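Local coordinates for CELL division control protein 6 (Pyrobaculum aerophilum, PDB 1FNN), which binds ADP and magnesium as an AAA+ ATPase of the Cdc6/Cdc18 family and is probably involved in regulating DNA replication, at residues Tyr318-Val321 and Cys322-Gly326. Sequence-based numbering, arbitrary orientation.
Sequences YKIV and CEEYG
C322 sets its sulfur over one face of the Y318 ring, one turn earlier in helix 311-324 of the winged-helix domain. C322 CB lies 3.5 Å from Y318 O. From there SG turns back beside the backbone N (chi1 -78°) and meets the ring off-centre, toward CE1 and CZ. C322 SG is 3.4 Å from Y318 CZ. The anti placement of Y318 CG to the backbone N (chi1 166°) leads the ring toward the C-terminal end of the helix, to the sulfur. The same two residues share the backbone bond from C322 N to Y318 O, at 2.9 Å. V321 and Y325 are also four residues apart: V321 CG1 lies 4.1 Å from Y325 CD1, and V321 O meets the ring edge of Y325 in plane. Y325 N also bonds to V321 O. The helix then ends in a Schellman motif, with G326 at positive phi. Replacing Y318 with an alanine would probably leave the C322 sulfur without its aromatic face and H289 without its hydroxyl partner. The Y318 ring thus makes a sulfur-aromatic contact, while its hydroxyl is hydrogen-bonded to H289 ND1 of helix 288-304 and to R330 N; one side chain serves apolar and polar neighbours.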
# COMPACT_ATOMS: atom_id res chain seq x y z
N TYR A 318 -34.21 7.92 -8.68
CA TYR A 318 -34.71 6.60 -9.03
C TYR A 318 -36.21 6.63 -9.39
O TYR A 318 -36.62 6.04 -10.39
CB TYR A 318 -34.44 5.63 -7.86
CG TYR A 318 -35.20 4.30 -7.96
CD1 TYR A 318 -34.79 3.25 -8.75
CD2 TYR A 318 -36.37 4.12 -7.21
CE1 TYR A 318 -35.49 2.05 -8.83
CE2 TYR A 318 -37.08 2.93 -7.28
CZ TYR A 318 -36.64 1.92 -8.07
OH TYR A 318 -37.38 0.72 -8.12
N LYS A 319 -36.99 7.44 -8.69
CA LYS A 319 -38.40 7.63 -9.12
C LYS A 319 -38.53 8.21 -10.51
O LYS A 319 -39.30 7.75 -11.38
CB LYS A 319 -39.08 8.52 -8.08
CG LYS A 319 -39.17 7.83 -6.73
CD LYS A 319 -39.76 8.81 -5.71
CE LYS A 319 -39.97 8.06 -4.40
NZ LYS A 319 -40.42 8.93 -3.28
N ILE A 320 -37.68 9.19 -10.85
CA ILE A 320 -37.65 9.77 -12.17
C ILE A 320 -37.22 8.74 -13.19
O ILE A 320 -37.82 8.66 -14.27
CB ILE A 320 -36.71 11.01 -12.24
CG1 ILE A 320 -37.36 12.11 -11.39
CG2 ILE A 320 -36.46 11.47 -13.67
CD1 ILE A 320 -36.43 13.27 -11.06
N VAL A 321 -36.15 7.99 -12.90
CA VAL A 321 -35.65 6.98 -13.81
C VAL A 321 -36.80 5.97 -14.12
O VAL A 321 -36.92 5.47 -15.27
CB VAL A 321 -34.38 6.32 -13.29
CG1 VAL A 321 -34.04 5.04 -14.01
CG2 VAL A 321 -33.16 7.29 -13.43
N CYS A 322 -37.42 5.47 -13.08
CA CYS A 322 -38.49 4.47 -13.23
C CYS A 322 -39.60 4.92 -14.18
O CYS A 322 -39.85 4.16 -15.13
CB CYS A 322 -39.08 4.09 -11.86
SG CYS A 322 -38.00 2.93 -10.99
N GLU A 323 -40.12 6.13 -14.03
CA GLU A 323 -41.11 6.66 -14.94
C GLU A 323 -40.65 6.83 -16.37
O GLU A 323 -41.32 6.35 -17.32
CB GLU A 323 -41.65 8.02 -14.44
CG GLU A 323 -42.95 8.44 -15.13
CD GLU A 323 -44.00 7.33 -15.14
OE1 GLU A 323 -44.14 6.59 -14.13
OE2 GLU A 323 -44.69 7.20 -16.18
N GLU A 324 -39.35 7.18 -16.56
CA GLU A 324 -38.81 7.18 -17.91
C GLU A 324 -38.93 5.82 -18.56
O GLU A 324 -39.02 5.76 -19.80
CB GLU A 324 -37.31 7.46 -18.02
CG GLU A 324 -36.87 8.85 -17.78
CD GLU A 324 -35.35 9.01 -17.98
OE1 GLU A 324 -34.68 8.37 -18.82
OE2 GLU A 324 -34.91 9.87 -17.19
N TYR A 325 -38.56 4.79 -17.81
CA TYR A 325 -38.50 3.45 -18.40
C TYR A 325 -39.85 2.71 -18.27
O TYR A 325 -39.87 1.49 -18.46
CB TYR A 325 -37.39 2.61 -17.75
CG TYR A 325 -36.03 2.98 -18.37
CD1 TYR A 325 -35.25 3.97 -17.78
CD2 TYR A 325 -35.58 2.34 -19.49
CE1 TYR A 325 -34.02 4.32 -18.32
CE2 TYR A 325 -34.36 2.67 -20.05
CZ TYR A 325 -33.59 3.66 -19.45
OH TYR A 325 -32.38 3.98 -20.01
N GLY A 326 -40.87 3.40 -17.82
CA GLY A 326 -42.22 2.83 -17.72
C GLY A 326 -42.43 1.87 -16.57
O GLY A 326 -43.20 0.90 -16.69